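Local coordinates for protein Alpha/beta hydrolase (Streptomyces albidoflavus, PDB 6KSU) that probably closes linear non-ribosomal peptides into macrolactam rings, acting as a stand-alone cyclase related to penicillin-binding proteins and beta-lactamases, at residues 151-156 against 185-190; 447-452 against 456-461. All blocks are in the same frame, centred on the assembly; numbering follows the deposited sequence.

Contact 1 (151-156 against 185-190)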
ATOM      1  N   SER A 151      11.116  -3.086  19.880  1.00 38.55           N
ATOM      2  CA  SER A 151      11.939  -1.975  19.403  1.00 37.56           C
ATOM      3  C   SER A 151      12.395  -2.188  17.965  1.00 33.84           C
ATOM      4  O   SER A 151      12.782  -3.292  17.576  1.00 33.39           O
ATOM      5  CB  SER A 151      13.177  -1.775  20.276  1.00 35.84           C
ATOM      6  OG  SER A 151      13.940  -0.682  19.777  1.00 38.42           O
ATOM      7  N   TYR A 152      12.379  -1.112  17.190  1.00 37.79           N
ATOM      8  CA  TYR A 152      12.919  -1.096  15.838  1.00 33.90           C
ATOM      9  C   TYR A 152      14.364  -0.589  15.779  1.00 35.52           C
ATOM     10  O   TYR A 152      14.852  -0.289  14.684  1.00 35.60           O
ATOM     11  CB  TYR A 152      12.045  -0.221  14.936  1.00 29.88           C
ATOM     12  CG  TYR A 152      10.933  -0.927  14.164  1.00 31.39           C
ATOM     13  CD1 TYR A 152      11.224  -1.841  13.167  1.00 29.51           C
ATOM     14  CD2 TYR A 152       9.592  -0.637  14.414  1.00 26.79           C
ATOM     15  CE1 TYR A 152      10.217  -2.469  12.449  1.00 28.04           C
ATOM     16  CE2 TYR A 152       8.581  -1.249  13.702  1.00 26.30           C
ATOM     17  CZ  TYR A 152       8.901  -2.170  12.707  1.00 29.80           C
ATOM     18  OH  TYR A 152       7.913  -2.808  11.979  1.00 26.06           O
ATOM     19  N   ARG A 153      15.062  -0.494  16.917  1.00 36.73           N
ATOM     20  CA  ARG A 153      16.372   0.168  16.932  1.00 40.97           C
ATOM     21  C   ARG A 153      17.430  -0.646  16.193  1.00 40.08           C
ATOM     22  O   ARG A 153      18.094  -0.130  15.286  1.00 44.72           O
ATOM     23  CB  ARG A 153      16.818   0.449  18.369  1.00 42.73           C
ATOM     24  CG  ARG A 153      16.686   1.909  18.760  1.00 49.69           C
ATOM     25  CD  ARG A 153      17.133   2.173  20.189  1.00 58.23           C
ATOM     26  NE  ARG A 153      16.029   2.094  21.149  1.00 65.65           N
ATOM     27  CZ  ARG A 153      15.091   3.029  21.304  1.00 65.21           C
ATOM     28  NH1 ARG A 153      15.106   4.124  20.548  1.00 64.02           N
ATOM     29  NH2 ARG A 153      14.124   2.865  22.205  1.00 55.23           N
ATOM     30  N   ARG A 154      17.613  -1.917  16.567  1.00 37.62           N
ATOM     31  CA  ARG A 154      18.560  -2.763  15.846  1.00 41.04           C
ATOM     32  C   ARG A 154      18.244  -2.798  14.354  1.00 41.25           C
ATOM     33  O   ARG A 154      19.154  -2.900  13.524  1.00 40.38           O
ATOM     34  CB  ARG A 154      18.543  -4.186  16.399  1.00 42.90           C
ATOM     35  CG  ARG A 154      18.760  -4.362  17.897  1.00 54.16           C
ATOM     36  CD  ARG A 154      18.033  -5.649  18.426  1.00 62.28           C
ATOM     37  NE  ARG A 154      16.589  -5.492  18.693  1.00 58.27           N
ATOM     38  CZ  ARG A 154      15.702  -6.497  18.760  1.00 61.03           C
ATOM     39  NH1 ARG A 154      16.081  -7.753  18.565  1.00 60.11           N
ATOM     40  NH2 ARG A 154      14.416  -6.247  19.019  1.00 54.87           N
ATOM     41  N   PHE A 155      16.960  -2.719  13.995  1.00 42.24           N
ATOM     42  CA  PHE A 155      16.567  -2.808  12.593  1.00 38.56           C
ATOM     43  C   PHE A 155      17.049  -1.592  11.829  1.00 36.31           C
ATOM     44  O   PHE A 155      17.467  -1.704  10.671  1.00 34.20           O
ATOM     45  CB  PHE A 155      15.049  -2.941  12.483  1.00 35.25           C
ATOM     46  CG  PHE A 155      14.520  -2.832  11.076  1.00 32.63           C
ATOM     47  CD1 PHE A 155      14.321  -3.969  10.305  1.00 35.28           C
ATOM     48  CD2 PHE A 155      14.187  -1.597  10.538  1.00 32.25           C
ATOM     49  CE1 PHE A 155      13.818  -3.885   9.008  1.00 33.07           C
ATOM     50  CE2 PHE A 155      13.696  -1.502   9.249  1.00 33.19           C
ATOM     51  CZ  PHE A 155      13.511  -2.652   8.478  1.00 30.61           C
ATOM     52  N   ALA A 156      16.950  -0.424  12.457  1.00 36.43           N
ATOM     53  CA  ALA A 156      17.468   0.808  11.880  1.00 40.37           C
ATOM     54  C   ALA A 156      18.916   0.648  11.439  1.00 40.43           C
ATOM     55  O   ALA A 156      19.284   1.032  10.322  1.00 42.26           O
ATOM     56  CB  ALA A 156      17.353   1.928  12.907  1.00 41.04           C
ATOM     57  N   VAL A 185      11.619   5.859  13.725  1.00 22.48           N
ATOM     58  CA  VAL A 185      11.506   7.299  13.937  1.00 29.40           C
ATOM     59  C   VAL A 185      10.474   7.607  15.013  1.00 29.31           C
ATOM     60  O   VAL A 185      10.750   8.346  15.964  1.00 32.41           O
ATOM     61  CB  VAL A 185      11.162   8.005  12.618  1.00 27.72           C
ATOM     62  CG1 VAL A 185      10.620   9.417  12.896  1.00 22.61           C
ATOM     63  CG2 VAL A 185      12.373   8.036  11.722  1.00 25.61           C
ATOM     64  N   ILE A 186       9.264   7.050  14.870  1.00 27.49           N
ATOM     65  CA  ILE A 186       8.215   7.224  15.873  1.00 28.49           C
ATOM     66  C   ILE A 186       8.725   6.821  17.246  1.00 31.26           C
ATOM     67  O   ILE A 186       8.452   7.490  18.253  1.00 34.41           O
ATOM     68  CB  ILE A 186       6.964   6.416  15.478  1.00 27.51           C
ATOM     69  CG1 ILE A 186       6.150   7.155  14.421  1.00 24.77           C
ATOM     70  CG2 ILE A 186       6.101   6.094  16.709  1.00 28.20           C
ATOM     71  CD1 ILE A 186       5.188   6.223  13.691  1.00 21.94           C
ATOM     72  N   GLU A 187       9.492   5.728  17.307  1.00 30.51           N
ATOM     73  CA  GLU A 187       9.985   5.244  18.591  1.00 33.91           C
ATOM     74  C   GLU A 187      11.009   6.206  19.185  1.00 37.66           C
ATOM     75  O   GLU A 187      10.985   6.469  20.392  1.00 36.64           O
ATOM     76  CB  GLU A 187      10.567   3.836  18.444  1.00 32.41           C
ATOM     77  CG  GLU A 187      11.160   3.266  19.736  1.00 34.69           C
ATOM     78  CD  GLU A 187      11.919   1.950  19.537  1.00 45.29           C
ATOM     79  OE1 GLU A 187      11.690   1.251  18.519  1.00 44.91           O
ATOM     80  OE2 GLU A 187      12.745   1.603  20.408  1.00 41.69           O
ATOM     81  N   ALA A 188      11.911   6.755  18.361  1.00 34.66           N
ATOM     82  CA  ALA A 188      12.848   7.745  18.892  1.00 34.66           C
ATOM     83  C   ALA A 188      12.182   9.087  19.188  1.00 41.11           C
ATOM     84  O   ALA A 188      12.685   9.831  20.035  1.00 41.80           O
ATOM     85  CB  ALA A 188      14.017   7.961  17.929  1.00 36.03           C
ATOM     86  N   ALA A 189      11.069   9.415  18.521  1.00 37.77           N
ATOM     87  CA  ALA A 189      10.449  10.731  18.669  1.00 36.66           C
ATOM     88  C   ALA A 189       9.543  10.784  19.894  1.00 42.87           C
ATOM     89  O   ALA A 189       9.728  11.619  20.786  1.00 43.97           O
ATOM     90  CB  ALA A 189       9.669  11.085  17.403  1.00 41.84           C
ATOM     91  N   SER A 190       8.548   9.908  19.948  1.00 41.77           N
ATOM     92  CA  SER A 190       7.959   9.543  21.226  1.00 35.25           C
ATOM     93  C   SER A 190       9.024   8.765  21.990  1.00 36.70           C
ATOM     94  O   SER A 190      10.166   8.627  21.550  1.00 46.10           O
ATOM     95  CB  SER A 190       6.692   8.725  21.020  1.00 40.26           C
ATOM     96  OG  SER A 190       7.000   7.417  20.549  1.00 32.41           O
TER
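Glu-187, in the last turn of helix 176-189, meets the start of helix 153-160, where Ser-151 makes an ST turn and Tyr-152 holds the N-cap position. The contact belongs to the helical part of the beta-lactamase-type fold and is almost wholly polar. Among the hydrogen bonds, Ser-151 OG serves both segments: it accepts from Arg-153 N at 3.1 Å, closing the ST turn, and probably donates to Glu-187 OE2, whose position is less certain. With CG anti to the backbone N (chi1 178°) and the rest of the chain extended, Glu-187 brings its carboxylate up to the helix start, where the N-terminal end of the helix and the nearby guanidinium would probably favour a negative charge.

The ionic part is a salt bridge between Arg-153 NH2 and Glu-187 OE2; its short length is doubtful, because that oxygen sits too close to the guanidinium in the model. Away from the glutamate, the Tyr-152 side chain touches Cys-180 and Ala-184 of helix 176-189, and its OH bonds to Ser-250 O and Ala-253 N. The backbone of the same residue completes the contact: Tyr-152 N donates to Glu-187 OE1 over 2.8 Å, nearly straight at 163° and on the oxygen's syn lone pair.

Contact 2 (447-452 against 456-461); sequences GRFVRE and GPVALL
Val-450 faces both Ala-459 and Leu-460 in a classic beta bulge within the antiparallel hairpin of strands 445-451 and 458-463. Its carbonyl O accepts from Leu-460 N (2.9 Å), in the carbonyl plane, and from Ala-459 N (3.0 Å), tilted slightly from it. Val-450 N returns a 2.7 Å bond to Leu-460 O, completing a hydrogen-bonded pair whose side chains share one face of the sheet, CB against CB at 3.6 Å.

Phe-449 and Leu-461 form the adjoining non-hydrogen-bonded pair and project from the other face. The phenyl ring, swung beside its own backbone N (chi1 -62°), brings CD1 to 3.8 Å from Val-458 CG1 and CE1 near Leu-461 CD1.

Toward the turn, the extended Arg-451 chain carries NH1 to Gly-456 O, 3.3 Å away, with Val-458 CG2 over one guanidinium face. One water accepts from Glu-452 N and donates to Pro-457 O, bridging the two segments where they run into the connecting loop.

Further out, Asp-431 forms a salt bridge with Arg-451 NH2, while His-392 meets Phe-449 edge-to-face. Within the closed eight-stranded antiparallel barrel, strand 432-437 flanks the hairpin beside 445-451 and strand 466-470 beside 458-463, and Tyr-396 of strand 394-398 touches Val-458 and Leu-461.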
ATOM      1  N   GLY A 447       6.800  -1.091 -17.875  1.00 29.26           N
ATOM      2  CA  GLY A 447       7.546  -0.212 -17.017  1.00 28.03           C
ATOM      3  C   GLY A 447       8.146   0.930 -17.816  1.00 28.65           C
ATOM      4  O   GLY A 447       7.778   1.145 -18.972  1.00 32.44           O
ATOM      5  N   ARG A 448       9.057   1.678 -17.200  1.00 26.53           N
ATOM      6  CA  ARG A 448       9.824   2.702 -17.898  1.00 30.56           C
ATOM      7  C   ARG A 448      11.261   2.696 -17.404  1.00 23.66           C
ATOM      8  O   ARG A 448      11.580   2.196 -16.324  1.00 21.29           O
ATOM      9  CB  ARG A 448       9.248   4.109 -17.723  1.00 30.43           C
ATOM     10  CG  ARG A 448       9.342   4.642 -16.278  1.00 32.09           C
ATOM     11  CD  ARG A 448       8.922   6.089 -16.214  1.00 28.05           C
ATOM     12  NE  ARG A 448       9.005   6.606 -14.862  1.00 32.28           N
ATOM     13  CZ  ARG A 448       8.636   7.831 -14.511  1.00 35.81           C
ATOM     14  NH1 ARG A 448       8.154   8.673 -15.416  1.00 33.05           N
ATOM     15  NH2 ARG A 448       8.752   8.210 -13.248  1.00 35.74           N
ATOM     16  N   PHE A 449      12.134   3.214 -18.249  1.00 25.51           N
ATOM     17  CA  PHE A 449      13.485   3.582 -17.857  1.00 27.59           C
ATOM     18  C   PHE A 449      13.523   5.031 -17.409  1.00 23.37           C
ATOM     19  O   PHE A 449      12.738   5.868 -17.859  1.00 24.95           O
ATOM     20  CB  PHE A 449      14.454   3.356 -19.012  1.00 29.83           C
ATOM     21  CG  PHE A 449      14.520   1.926 -19.429  1.00 27.62           C
ATOM     22  CD1 PHE A 449      15.333   1.043 -18.751  1.00 28.33           C
ATOM     23  CD2 PHE A 449      13.703   1.451 -20.433  1.00 32.03           C
ATOM     24  CE1 PHE A 449      15.363  -0.288 -19.112  1.00 37.91           C
ATOM     25  CE2 PHE A 449      13.727   0.127 -20.792  1.00 29.49           C
ATOM     26  CZ  PHE A 449      14.556  -0.743 -20.133  1.00 30.17           C
ATOM     27  N   VAL A 450      14.437   5.311 -16.495  1.00 22.70           N
ATOM     28  CA  VAL A 450      14.624   6.646 -15.947  1.00 26.10           C
ATOM     29  C   VAL A 450      16.103   6.996 -16.033  1.00 25.05           C
ATOM     30  O   VAL A 450      16.963   6.174 -15.692  1.00 26.17           O
ATOM     31  CB  VAL A 450      14.112   6.734 -14.494  1.00 24.50           C
ATOM     32  CG1 VAL A 450      14.288   8.150 -13.939  1.00 23.83           C
ATOM     33  CG2 VAL A 450      12.657   6.315 -14.455  1.00 21.96           C
ATOM     34  N   ARG A 451      16.387   8.201 -16.512  1.00 25.71           N
ATOM     35  CA  ARG A 451      17.724   8.776 -16.557  1.00 29.77           C
ATOM     36  C   ARG A 451      17.849   9.847 -15.482  1.00 31.34           C
ATOM     37  O   ARG A 451      16.864  10.499 -15.119  1.00 31.94           O
ATOM     38  CB  ARG A 451      18.013   9.412 -17.923  1.00 28.94           C
ATOM     39  CG  ARG A 451      17.934   8.447 -19.109  1.00 33.29           C
ATOM     40  CD  ARG A 451      17.828   9.165 -20.458  1.00 31.45           C
ATOM     41  NE  ARG A 451      17.114   8.347 -21.430  1.00 34.25           N
ATOM     42  CZ  ARG A 451      17.693   7.405 -22.168  1.00 31.79           C
ATOM     43  NH1 ARG A 451      18.994   7.180 -22.023  1.00 26.62           N
ATOM     44  NH2 ARG A 451      16.977   6.683 -23.032  1.00 37.41           N
ATOM     45  N   GLU A 452      19.074  10.026 -14.981  1.00 29.65           N
ATOM     46  CA  GLU A 452      19.350  11.140 -14.082  1.00 36.38           C
ATOM     47  C   GLU A 452      19.448  12.464 -14.826  1.00 32.36           C
ATOM     48  O   GLU A 452      19.159  13.512 -14.245  1.00 35.38           O
ATOM     49  CB  GLU A 452      20.634  10.894 -13.288  1.00 33.97           C
ATOM     50  CG  GLU A 452      20.573   9.644 -12.458  1.00 43.29           C
ATOM     51  CD  GLU A 452      21.761   9.467 -11.529  1.00 50.48           C
ATOM     52  OE1 GLU A 452      22.097  10.416 -10.789  1.00 54.02           O
ATOM     53  OE2 GLU A 452      22.346   8.357 -11.535  1.00 53.08           O
ATOM     54  N   GLY A 456      22.127  11.700 -20.193  1.00 33.00           N
ATOM     55  CA  GLY A 456      22.774  10.607 -19.513  1.00 28.76           C
ATOM     56  C   GLY A 456      22.286   9.259 -19.992  1.00 28.47           C
ATOM     57  O   GLY A 456      21.337   9.131 -20.780  1.00 25.05           O
ATOM     58  N   PRO A 457      22.951   8.219 -19.513  1.00 28.29           N
ATOM     59  CA  PRO A 457      22.529   6.858 -19.827  1.00 31.10           C
ATOM     60  C   PRO A 457      21.426   6.407 -18.873  1.00 35.30           C
ATOM     61  O   PRO A 457      21.059   7.098 -17.916  1.00 26.94           O
ATOM     62  CB  PRO A 457      23.810   6.049 -19.615  1.00 31.61           C
ATOM     63  CG  PRO A 457      24.463   6.760 -18.442  1.00 32.49           C
ATOM     64  CD  PRO A 457      24.062   8.235 -18.546  1.00 27.88           C
ATOM     65  N   VAL A 458      20.907   5.214 -19.163  1.00 34.66           N
ATOM     66  CA  VAL A 458      19.847   4.612 -18.366  1.00 30.15           C
ATOM     67  C   VAL A 458      20.374   4.322 -16.964  1.00 30.80           C
ATOM     68  O   VAL A 458      21.389   3.638 -16.786  1.00 31.97           O
ATOM     69  CB  VAL A 458      19.324   3.348 -19.059  1.00 34.71           C
ATOM     70  CG1 VAL A 458      18.771   2.374 -18.042  1.00 31.62           C
ATOM     71  CG2 VAL A 458      18.279   3.712 -20.151  1.00 26.13           C
ATOM     72  N   ALA A 459      19.702   4.868 -15.956  1.00 24.42           N
ATOM     73  CA  ALA A 459      20.082   4.601 -14.575  1.00 32.72           C
ATOM     74  C   ALA A 459      19.040   3.807 -13.791  1.00 33.09           C
ATOM     75  O   ALA A 459      19.399   3.107 -12.833  1.00 29.18           O
ATOM     76  CB  ALA A 459      20.371   5.919 -13.840  1.00 25.41           C
ATOM     77  N   LEU A 460      17.769   3.889 -14.177  1.00 30.33           N
ATOM     78  CA  LEU A 460      16.702   3.210 -13.459  1.00 33.12           C
ATOM     79  C   LEU A 460      15.751   2.515 -14.414  1.00 28.07           C
ATOM     80  O   LEU A 460      15.454   3.019 -15.502  1.00 25.05           O
ATOM     81  CB  LEU A 460      15.884   4.181 -12.599  1.00 37.32           C
ATOM     82  CG  LEU A 460      16.580   4.616 -11.326  1.00 33.95           C
ATOM     83  CD1 LEU A 460      15.586   5.381 -10.466  1.00 37.14           C
ATOM     84  CD2 LEU A 460      17.116   3.376 -10.629  1.00 34.92           C
ATOM     85  N   LEU A 461      15.267   1.365 -13.971  1.00 25.65           N
ATOM     86  CA  LEU A 461      14.081   0.719 -14.502  1.00 28.32           C
ATOM     87  C   LEU A 461      13.018   0.745 -13.406  1.00 29.51           C
ATOM     88  O   LEU A 461      13.294   0.344 -12.267  1.00 32.47           O
ATOM     89  CB  LEU A 461      14.445  -0.713 -14.922  1.00 32.64           C
ATOM     90  CG  LEU A 461      13.503  -1.799 -15.428  1.00 39.23           C
ATOM     91  CD1 LEU A 461      14.348  -2.867 -16.152  1.00 28.07           C
ATOM     92  CD2 LEU A 461      12.608  -2.429 -14.327  1.00 32.70           C
TER
HETATM   93  O   HOH W   1      21.489   9.119 -16.473  1.00 27.08           O

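Both segments of contact 1 precede those of contact 2 in the sequence, and the two contacts share no helix, strand or sheet. Their centres lie 34 Å apart, with nearest atoms about 20 Å from one another. Residues 151-156 and 185-190 pair helices 153-160 and 176-189 in the beta-lactamase-like part, which also contains Ser-83, Lys-86 and Tyr-174, a pattern consistent with the catalytic residues of penicillin-binding proteins. Residues 447-452 and 456-461 join neighbouring strands of the C-terminal antiparallel barrel. The chain thus combines a probable catalytic part with a separate barrel, but Leu-460 of contact 2 touches Phe-166 and Ala-171, from the loop between the two helices of contact 1.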